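Local coordinates for protein Lysine/ornithine decarboxylase (Selenomonas ruminantium, PDB 5GJO) that decarboxylates L-lysine and L-ornithine with similar efficiency, giving cadaverine and putrescine, as a homodimer that depends on pyridoxal 5'-phosphate, at residues P22-S27 / T264-V269; L186-Y191 / A234-A239; W302-H307 / V345-M350; L268-I273 / Y284-G289. The protein carries 2 engineered substitutions. All coordinates share one frame; numbering follows the deposited sequence.

Interaction 1 (P22-S27 / T264-V269); sequences PFLVAS and TAVNLV
Main-chain bonding dominates where F23 to A26 run antiparallel to V266 to V269 in the mixed sheet of the beta domain. F23 and V269 form one hydrogen-bonded pair, with V269 N to F23 O at 2.9 Å, and V25 and N267 form the next, with V25 N to N267 O at 2.8 Å. Beyond the strand ends S27 N still donates to A265 O at 2.8 Å.

Apolar contacts occupy both faces. On the face of F23, V25 and V269, the F23 ring is brought alongside V269 by a chi1 of 58°, which sets CG between its own N and C; CB of V269 sits over one ring face, a CH-pi contact 4.0 Å from the ring centroid, while CG2 of V25 lies at the ring edge. On the other face CD2 of L24 rests 3.9 Å from CB of L268, and CB of A26 meets CG2 of V266 at 4.0 Å.

The polar end of N267 serves the N-terminal residues: OD1 accepts from L7 N, and ND2 donates to F5 O and to V266 O. S27 N-caps helix 28-41 through K30 N. Strand 23-26 lies between strands 266-276 and 369-371, and strand 344-347 borders 266-276 on its far edge.

Interaction 2 (L186-Y191 / A234-A239); sequences LSTAAY and AAMMEA. With SO4 (sulfate ion), chain C.
T188 and M236 make most of this contact, which shows how a helix start can lean on a neighbouring helix without one hydrogen bond between them. Van der Waals contact does the work. The side chains of T188 and M236 run alongside each other head to tail, OG1 of T188 lying 3.5 Å from CG of M236. M236 extends from its helix with CG anti to the backbone N (chi1 174°) and then bends at chi3 (-94°), which carries CE to within 3.6 Å of S187 O; the same methyl approaches CE2 of Y191 more loosely and obliquely. The other branch of T188, CG2, touches CB of A239 at 3.8 Å, about one helical turn on from M236.

No hydrogen bond crosses between the segments; on the 186-191 side, OG of S187 accepts from A190 N at 3.0 Å, a capping bond in the turn that leads into the helix, and donates to O4 of a sulfate ion at 2.7 Å. A189 N points almost straight at sulfate O1 (2.9 Å, N-H...O 174°), whereas the bond from T188 N to that oxygen is weak. K144 also binds the ion, which probably came from the crystallisation liquor; N-H groups near the beginning of a helix would suit an anion.

Within the barrel domain the contact ties the beginning of helix 189-207 to helix 233-247. Y191 OH bonds to G219 O in the cofactor-binding loop, M236 packs on P222, and M237, on another side of its helix, meets helix 28-41.

Interaction 3 (W302-H307 / V345-M350); sequences WCYPLH and VLVTEM. Engineered in segment 302-307: C303 (natural residue Thr).
Y304 meets M350 because its CG lies beside the backbone N and anti to the carbonyl carbon (chi1 -62°), while the M350 chain bends at chi2 (-126°) and crosses the tyrosine at about a right angle. The methyl CE of M350 settles over one ring face, a CH-pi contact 3.9 Å from the centroid of the Y304 ring; SD stands above that face at a greater distance, a Met-aromatic contact. E349 O is at the ring edge, in plane. Packing is close at the root of the tyrosine, where its CB is 3.4 Å from CG1 of V347.

Farther along, the chains pair as short antiparallel strands, 306-307 and 344-347, of the mixed beta sheet. H307 N donates to L346 O at 2.8 Å and L346 N returns a bond to H307 O, while T348 N reaches P305 O at 3.2 Å. L306 places CD1 against CG2 of V345 at 3.7 Å. The P305 ring crosses the bent E349 side chain, its CG 3.3 Å from OE1.

A water joins the loops, accepting from W302 NE1 and donating to E349 O, 2.8 Å in each case. Next to W302 is the engineered C303, in a disulfide with C226.

Chemically, the contact divides in two: main-chain bonds of P305 and H307 set the register on either side of L306, whereas toward W302 the segments are joined by ring packing and one bridging water. The Y304 ring has M350 over one face and W302 of its own segment over the other, and the carbonyl oxygen of E349, a buried residue, accepts a hydrogen bond from that water.

Interaction 4 (L268-I273 / Y284-G289); sequences LVTSVI and YILDEG
D287 is gripped at the point where strand 283-286 ends beside T270 and S271. Its CG lies between its own N and carbonyl carbon (chi1 63°), turning the carboxylate back to the other strand. There OD1 takes two bonds from the same face of its plane: T270 OG1 at 2.7 Å, on the anti side, and S271 N at 2.9 Å, from well above the carboxylate plane. D287 N in turn donates to S271 O at 3.0 Å, and I273 N to I285 O at 2.8 Å. Between these bonds lies the non-hydrogen-bonded pair V272 and L286, whose side chains pass at a slant, CG2 of V272 being 3.9 Å from CD2 of L286.

The contact is looser at its ends. CG1 of V272 lies 4.2 Å from CD1 of Y284, and at the other end CD2 of L268 only grazes CG of E288, at 4.0 Å. All the touching residues are nonetheless buried. Separately, the second subunit covers I273 and I285 through its V97, and K124 of that subunit bonds to I273 O.

The hairpin of strands 266-276 and 283-286 is thus finished by a side chain, D287 OD1 accepting the S271 N-H where strand pairing stops. Two donors on OD1, and a hydrogen bond between OD2 and T21 OG1, would be expected to stabilise the carboxylate as an anion.

Overall arrangement
Interactions 1, 3 and 4 gather in one mixed sheet, their centres 10 to 14 Å apart, and strand 266-276 is common ground: it pairs with 23-26 in interaction 1, with 283-286 in interaction 4, and with strand 344-347 of interaction 3. Interaction 2 stands apart in the barrel domain, its centre 28 Å from that of interaction 1 and 36 Å from that of interaction 4. Along the chain, interaction 1 spans the residues that include interaction 2; interaction 4 follows, then interaction 3. Strands 23-26 and 266-276, far apart in sequence, thus pair in the sheet, consistent with this family's two-domain architecture of barrel and beta domain; the sheet touches the second subunit at interactions 1 and 4.

Interaction 1 (P22-S27 / T264-V269)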
# COMPACT_ATOMS: atom_id res chain seq x y z
N PRO A 22 -0.65 -2.51 -17.06
CA PRO A 22 0.72 -2.14 -16.77
C PRO A 22 1.57 -3.38 -16.48
O PRO A 22 1.09 -4.43 -15.94
CB PRO A 22 0.56 -1.33 -15.48
CG PRO A 22 -0.64 -1.99 -14.83
CD PRO A 22 -1.52 -2.35 -15.91
N PHE A 23 2.85 -3.28 -16.74
CA PHE A 23 3.81 -4.27 -16.30
C PHE A 23 5.14 -3.68 -16.05
O PHE A 23 5.49 -2.64 -16.70
CB PHE A 23 3.90 -5.40 -17.33
CG PHE A 23 4.30 -4.95 -18.73
CD1 PHE A 23 5.62 -4.93 -19.13
CD2 PHE A 23 3.33 -4.60 -19.63
CE1 PHE A 23 5.94 -4.51 -20.43
CE2 PHE A 23 3.65 -4.21 -20.91
CZ PHE A 23 4.96 -4.12 -21.26
N LEU A 24 5.91 -4.33 -15.18
CA LEU A 24 7.31 -4.00 -14.97
C LEU A 24 8.18 -4.87 -15.83
O LEU A 24 7.84 -6.04 -16.08
CB LEU A 24 7.70 -4.19 -13.53
CG LEU A 24 6.97 -3.26 -12.53
CD1 LEU A 24 6.97 -3.85 -11.16
CD2 LEU A 24 7.60 -1.89 -12.45
N VAL A 25 9.33 -4.37 -16.23
CA VAL A 25 10.31 -5.14 -16.97
C VAL A 25 11.65 -5.05 -16.23
O VAL A 25 12.16 -3.91 -15.98
CB VAL A 25 10.49 -4.62 -18.42
CG1 VAL A 25 11.55 -5.41 -19.14
CG2 VAL A 25 9.16 -4.56 -19.19
N ALA A 26 12.16 -6.17 -15.76
CA ALA A 26 13.39 -6.30 -15.03
C ALA A 26 14.52 -6.88 -15.84
O ALA A 26 14.35 -7.98 -16.46
CB ALA A 26 13.20 -7.18 -13.82
N SER A 27 15.68 -6.23 -15.77
CA SER A 27 16.88 -6.73 -16.47
C SER A 27 17.82 -7.45 -15.49
O SER A 27 18.40 -6.86 -14.60
CB SER A 27 17.61 -5.62 -17.19
OG SER A 27 18.96 -6.01 -17.55
N THR A 264 17.90 0.50 -10.43
CA THR A 264 18.20 0.95 -11.79
C THR A 264 18.07 -0.22 -12.84
O THR A 264 18.49 -0.08 -13.97
CB THR A 264 19.64 1.42 -11.91
OG1 THR A 264 20.50 0.48 -11.30
CG2 THR A 264 19.74 2.79 -11.19
N ALA A 265 17.45 -1.33 -12.47
CA ALA A 265 17.30 -2.47 -13.32
C ALA A 265 15.89 -2.76 -13.80
O ALA A 265 15.66 -3.80 -14.39
CB ALA A 265 17.86 -3.70 -12.64
N VAL A 266 14.90 -1.92 -13.46
CA VAL A 266 13.49 -2.19 -13.68
C VAL A 266 12.82 -0.94 -14.27
O VAL A 266 13.13 0.20 -13.81
CB VAL A 266 12.80 -2.65 -12.40
CG1 VAL A 266 11.35 -3.00 -12.68
CG2 VAL A 266 13.52 -3.80 -11.75
N ASN A 267 11.96 -1.12 -15.27
CA ASN A 267 11.16 -0.04 -15.85
C ASN A 267 9.69 -0.44 -15.73
O ASN A 267 9.38 -1.59 -15.74
CB ASN A 267 11.44 0.18 -17.34
CG ASN A 267 12.81 0.76 -17.65
OD1 ASN A 267 13.13 0.99 -18.80
ND2 ASN A 267 13.62 0.99 -16.63
N LEU A 268 8.81 0.54 -15.60
CA LEU A 268 7.38 0.36 -15.71
C LEU A 268 6.86 0.81 -17.03
O LEU A 268 7.20 1.96 -17.51
CB LEU A 268 6.63 1.16 -14.64
CG LEU A 268 5.13 1.17 -14.71
CD1 LEU A 268 4.54 -0.18 -14.31
CD2 LEU A 268 4.68 2.25 -13.71
N VAL A 269 6.02 -0.00 -17.64
CA VAL A 269 5.29 0.37 -18.88
C VAL A 269 3.80 0.45 -18.56
O VAL A 269 3.20 -0.54 -18.06
CB VAL A 269 5.49 -0.63 -20.02
CG1 VAL A 269 4.82 -0.12 -21.29
CG2 VAL A 269 7.01 -0.83 -20.30

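Interaction 2 (L186-Y191 / A234-A239)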
# COMPACT_ATOMS: atom_id res chain seq x y z
N LEU A 186 22.70 10.18 0.98
CA LEU A 186 23.57 10.98 0.14
C LEU A 186 24.85 11.34 0.90
O LEU A 186 25.65 12.08 0.40
CB LEU A 186 22.85 12.23 -0.39
CG LEU A 186 21.49 11.97 -1.04
CD1 LEU A 186 20.81 13.22 -1.55
CD2 LEU A 186 21.63 10.97 -2.16
N SER A 187 25.03 10.78 2.09
CA SER A 187 26.23 10.97 2.90
C SER A 187 27.13 9.77 2.88
O SER A 187 26.69 8.67 3.06
CB SER A 187 25.87 11.29 4.38
OG SER A 187 27.05 11.37 5.20
N THR A 188 28.38 9.99 2.48
CA THR A 188 29.48 9.02 2.69
C THR A 188 30.02 9.06 4.12
O THR A 188 30.30 8.00 4.77
CB THR A 188 30.55 9.26 1.68
OG1 THR A 188 30.02 9.04 0.36
CG2 THR A 188 31.74 8.37 1.88
N ALA A 189 30.11 10.27 4.66
CA ALA A 189 30.61 10.47 6.04
C ALA A 189 29.87 9.70 7.11
O ALA A 189 30.46 9.29 8.14
CB ALA A 189 30.60 11.96 6.42
N ALA A 190 28.58 9.51 6.91
CA ALA A 190 27.81 8.78 7.89
C ALA A 190 28.35 7.36 8.03
O ALA A 190 28.43 6.85 9.10
CB ALA A 190 26.34 8.74 7.50
N TYR A 191 28.71 6.74 6.91
CA TYR A 191 29.32 5.43 6.97
C TYR A 191 30.68 5.49 7.67
O TYR A 191 31.00 4.67 8.48
CB TYR A 191 29.50 4.85 5.57
CG TYR A 191 28.22 4.56 4.83
CD1 TYR A 191 27.60 3.33 4.92
CD2 TYR A 191 27.66 5.50 3.99
CE1 TYR A 191 26.44 3.05 4.23
CE2 TYR A 191 26.50 5.23 3.29
CZ TYR A 191 25.89 3.99 3.41
OH TYR A 191 24.74 3.70 2.73
N ALA A 234 30.75 5.10 -7.27
CA ALA A 234 32.02 4.50 -7.15
C ALA A 234 32.84 5.16 -6.01
O ALA A 234 33.45 4.47 -5.20
CB ALA A 234 32.80 4.59 -8.48
N ALA A 235 32.84 6.47 -5.97
CA ALA A 235 33.64 7.18 -4.94
C ALA A 235 33.07 6.90 -3.58
O ALA A 235 33.87 6.66 -2.61
CB ALA A 235 33.71 8.65 -5.16
N MET A 236 31.74 6.92 -3.46
CA MET A 236 31.12 6.51 -2.17
C MET A 236 31.58 5.13 -1.72
O MET A 236 32.06 4.94 -0.55
CB MET A 236 29.60 6.56 -2.23
CG MET A 236 28.92 6.01 -0.98
SD MET A 236 27.11 6.09 -1.17
CE MET A 236 26.67 7.66 -0.40
N MET A 237 31.44 4.13 -2.60
CA MET A 237 31.77 2.83 -2.21
C MET A 237 33.30 2.68 -1.91
O MET A 237 33.66 2.00 -0.90
CB MET A 237 31.37 1.83 -3.28
CG MET A 237 29.83 1.73 -3.37
SD MET A 237 29.35 0.42 -4.49
CE MET A 237 27.62 0.95 -4.63
N GLU A 238 34.15 3.30 -2.71
CA GLU A 238 35.58 3.19 -2.49
C GLU A 238 35.97 3.79 -1.14
O GLU A 238 36.83 3.27 -0.48
CB GLU A 238 36.36 3.87 -3.60
CG GLU A 238 36.20 3.25 -4.98
CD GLU A 238 37.18 2.13 -5.25
OE1 GLU A 238 38.07 1.90 -4.41
OE2 GLU A 238 37.04 1.45 -6.28
N ALA A 239 35.35 4.90 -0.77
CA ALA A 239 35.63 5.61 0.51
C ALA A 239 35.16 4.75 1.68
O ALA A 239 35.89 4.64 2.69
CB ALA A 239 34.95 6.95 0.55
S SO4 C . 28.90 13.91 3.45
O1 SO4 C . 29.50 12.61 3.00
O2 SO4 C . 29.96 14.88 3.69
O3 SO4 C . 28.13 14.33 2.24
O4 SO4 C . 27.99 13.78 4.61

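Interaction 3 (W302-H307 / V345-M350)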
# COMPACT_ATOMS: atom_id res chain seq x y z
N TRP A 302 9.01 9.48 -2.84
CA TRP A 302 9.81 9.38 -4.06
C TRP A 302 9.21 10.06 -5.30
O TRP A 302 8.02 10.22 -5.36
CB TRP A 302 10.08 7.91 -4.35
CG TRP A 302 11.28 7.64 -5.22
CD1 TRP A 302 11.30 7.50 -6.56
CD2 TRP A 302 12.63 7.48 -4.78
NE1 TRP A 302 12.58 7.26 -7.00
CE2 TRP A 302 13.41 7.24 -5.92
CE3 TRP A 302 13.25 7.50 -3.53
CZ2 TRP A 302 14.77 7.03 -5.84
CZ3 TRP A 302 14.59 7.28 -3.47
CH2 TRP A 302 15.35 7.06 -4.61
N CYS A 303 10.06 10.48 -6.24
CA CYS A 303 9.58 11.07 -7.52
C CYS A 303 10.23 10.29 -8.61
O CYS A 303 11.47 10.30 -8.65
CB CYS A 303 10.09 12.52 -7.55
SG CYS A 303 9.78 13.41 -9.13
N TYR A 304 9.49 9.51 -9.41
CA TYR A 304 10.06 8.62 -10.40
C TYR A 304 10.23 9.33 -11.75
O TYR A 304 9.41 10.17 -12.10
CB TYR A 304 9.17 7.36 -10.64
CG TYR A 304 9.07 6.57 -9.36
CD1 TYR A 304 10.02 5.62 -9.03
CD2 TYR A 304 8.05 6.80 -8.49
CE1 TYR A 304 9.94 4.93 -7.79
CE2 TYR A 304 7.96 6.13 -7.26
CZ TYR A 304 8.93 5.25 -6.90
OH TYR A 304 8.83 4.61 -5.66
N PRO A 305 11.26 9.00 -12.53
CA PRO A 305 11.43 9.62 -13.84
C PRO A 305 10.41 9.08 -14.86
O PRO A 305 10.54 7.95 -15.26
CB PRO A 305 12.85 9.21 -14.29
CG PRO A 305 13.39 8.51 -13.16
CD PRO A 305 12.39 8.12 -12.19
N LEU A 306 9.54 9.95 -15.33
CA LEU A 306 8.55 9.66 -16.33
C LEU A 306 9.03 10.08 -17.69
O LEU A 306 9.49 11.20 -17.85
CB LEU A 306 7.22 10.38 -15.94
CG LEU A 306 6.12 10.29 -16.98
CD1 LEU A 306 5.61 8.84 -17.19
CD2 LEU A 306 5.00 11.13 -16.49
N HIS A 307 8.88 9.21 -18.68
CA HIS A 307 9.23 9.48 -20.07
C HIS A 307 8.03 9.33 -20.95
O HIS A 307 7.42 8.26 -21.01
CB HIS A 307 10.38 8.57 -20.57
CG HIS A 307 11.56 8.59 -19.65
ND1 HIS A 307 11.75 7.68 -18.60
CD2 HIS A 307 12.55 9.50 -19.52
CE1 HIS A 307 12.84 8.00 -17.92
NE2 HIS A 307 13.32 9.11 -18.43
N VAL A 345 3.50 5.15 -21.82
CA VAL A 345 4.56 5.90 -21.21
C VAL A 345 5.47 4.96 -20.45
O VAL A 345 5.09 3.79 -20.11
CB VAL A 345 4.07 7.05 -20.28
CG1 VAL A 345 3.27 8.05 -21.10
CG2 VAL A 345 3.31 6.56 -19.06
N LEU A 346 6.66 5.48 -20.19
CA LEU A 346 7.72 4.68 -19.55
C LEU A 346 8.24 5.31 -18.30
O LEU A 346 8.59 6.48 -18.31
CB LEU A 346 8.86 4.44 -20.55
CG LEU A 346 10.10 3.66 -20.07
CD1 LEU A 346 9.81 2.18 -19.95
CD2 LEU A 346 11.36 3.88 -20.99
N VAL A 347 8.33 4.53 -17.21
CA VAL A 347 8.92 5.02 -16.00
C VAL A 347 10.18 4.20 -15.68
O VAL A 347 10.13 2.93 -15.61
CB VAL A 347 7.97 4.97 -14.79
CG1 VAL A 347 8.57 5.67 -13.58
CG2 VAL A 347 6.68 5.66 -15.15
N THR A 348 11.30 4.89 -15.52
CA THR A 348 12.64 4.24 -15.36
C THR A 348 13.01 4.20 -13.87
O THR A 348 12.32 4.86 -13.07
CB THR A 348 13.77 4.85 -16.22
OG1 THR A 348 13.89 6.29 -15.99
CG2 THR A 348 13.47 4.55 -17.64
N GLU A 349 14.06 3.47 -13.50
CA GLU A 349 14.54 3.42 -12.12
C GLU A 349 13.38 3.11 -11.15
O GLU A 349 13.24 3.78 -10.09
CB GLU A 349 15.29 4.71 -11.73
CG GLU A 349 16.62 4.91 -12.53
CD GLU A 349 16.41 5.44 -13.92
OE1 GLU A 349 15.75 6.47 -14.13
OE2 GLU A 349 16.90 4.82 -14.88
N MET A 350 12.63 2.07 -11.50
CA MET A 350 11.46 1.65 -10.76
C MET A 350 11.60 0.33 -10.01
O MET A 350 10.64 -0.27 -9.66
CB MET A 350 10.25 1.65 -11.69
CG MET A 350 9.36 2.85 -11.49
SD MET A 350 7.69 2.36 -11.20
CE MET A 350 6.81 3.80 -10.62
O HOH W 1 13.70 6.51 -9.45

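Interaction 4 (L268-I273 / Y284-G289)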
# COMPACT_ATOMS: atom_id res chain seq x y z
N LEU A 268 8.81 0.54 -15.60
CA LEU A 268 7.38 0.36 -15.71
C LEU A 268 6.86 0.81 -17.03
O LEU A 268 7.20 1.96 -17.51
CB LEU A 268 6.63 1.16 -14.64
CG LEU A 268 5.13 1.17 -14.71
CD1 LEU A 268 4.54 -0.18 -14.31
CD2 LEU A 268 4.68 2.25 -13.71
N VAL A 269 6.02 -0.00 -17.64
CA VAL A 269 5.29 0.37 -18.88
C VAL A 269 3.80 0.45 -18.56
O VAL A 269 3.20 -0.54 -18.06
CB VAL A 269 5.49 -0.63 -20.02
CG1 VAL A 269 4.82 -0.12 -21.29
CG2 VAL A 269 7.01 -0.83 -20.30
N THR A 270 3.24 1.60 -18.80
CA THR A 270 1.84 1.88 -18.47
C THR A 270 1.17 2.59 -19.62
O THR A 270 1.82 3.42 -20.31
CB THR A 270 1.73 2.55 -17.10
OG1 THR A 270 0.37 2.88 -16.83
CG2 THR A 270 2.51 3.82 -17.03
N SER A 271 -0.11 2.32 -19.83
CA SER A 271 -0.86 2.98 -20.92
C SER A 271 -1.71 4.14 -20.41
O SER A 271 -2.27 4.09 -19.29
CB SER A 271 -1.82 2.01 -21.61
OG SER A 271 -1.09 0.99 -22.24
N VAL A 272 -1.86 5.12 -21.29
CA VAL A 272 -2.90 6.16 -21.17
C VAL A 272 -4.26 5.51 -21.48
O VAL A 272 -4.51 4.99 -22.57
CB VAL A 272 -2.65 7.38 -22.13
CG1 VAL A 272 -3.78 8.45 -22.00
CG2 VAL A 272 -1.28 7.94 -21.82
N ILE A 273 -5.11 5.49 -20.48
CA ILE A 273 -6.45 4.94 -20.61
C ILE A 273 -7.54 6.01 -20.75
O ILE A 273 -8.68 5.70 -21.14
CB ILE A 273 -6.82 3.86 -19.54
CG1 ILE A 273 -6.74 4.41 -18.13
CG2 ILE A 273 -5.95 2.63 -19.63
CD1 ILE A 273 -7.34 3.46 -17.13
N TYR A 284 -3.92 13.15 -18.10
CA TYR A 284 -3.85 11.83 -18.61
C TYR A 284 -4.00 10.84 -17.46
O TYR A 284 -3.29 10.95 -16.45
CB TYR A 284 -2.48 11.59 -19.22
CG TYR A 284 -2.23 12.62 -20.29
CD1 TYR A 284 -2.98 12.58 -21.45
CD2 TYR A 284 -1.28 13.61 -20.14
CE1 TYR A 284 -2.82 13.52 -22.43
CE2 TYR A 284 -1.04 14.55 -21.18
CZ TYR A 284 -1.86 14.49 -22.29
OH TYR A 284 -1.70 15.31 -23.35
N ILE A 285 -4.88 9.87 -17.67
CA ILE A 285 -5.12 8.80 -16.72
C ILE A 285 -4.39 7.56 -17.18
O ILE A 285 -4.55 7.11 -18.31
CB ILE A 285 -6.63 8.48 -16.57
CG1 ILE A 285 -7.34 9.74 -16.09
CG2 ILE A 285 -6.83 7.38 -15.54
CD1 ILE A 285 -6.77 10.37 -14.87
N LEU A 286 -3.50 7.05 -16.30
CA LEU A 286 -2.71 5.84 -16.58
C LEU A 286 -3.30 4.59 -15.96
O LEU A 286 -4.08 4.73 -15.08
CB LEU A 286 -1.26 6.00 -16.04
CG LEU A 286 -0.56 7.29 -16.56
CD1 LEU A 286 0.82 7.35 -15.94
CD2 LEU A 286 -0.47 7.22 -18.06
N ASP A 287 -2.93 3.40 -16.46
CA ASP A 287 -3.37 2.17 -15.90
C ASP A 287 -2.57 1.63 -14.73
O ASP A 287 -2.93 0.55 -14.22
CB ASP A 287 -3.74 1.12 -16.94
CG ASP A 287 -2.57 0.68 -17.84
OD1 ASP A 287 -1.39 0.96 -17.55
OD2 ASP A 287 -2.86 -0.02 -18.87
N GLU A 288 -1.64 2.39 -14.24
CA GLU A 288 -0.93 2.15 -13.01
C GLU A 288 -0.92 3.42 -12.19
O GLU A 288 -0.75 4.51 -12.73
CB GLU A 288 0.48 1.62 -13.23
CG GLU A 288 1.22 1.14 -11.97
CD GLU A 288 0.79 -0.21 -11.41
OE1 GLU A 288 1.46 -0.67 -10.47
OE2 GLU A 288 -0.19 -0.85 -11.96
N GLY A 289 -1.02 3.31 -10.88
CA GLY A 289 -1.09 4.55 -10.03
C GLY A 289 -0.52 4.35 -8.62
O GLY A 289 0.28 3.42 -8.31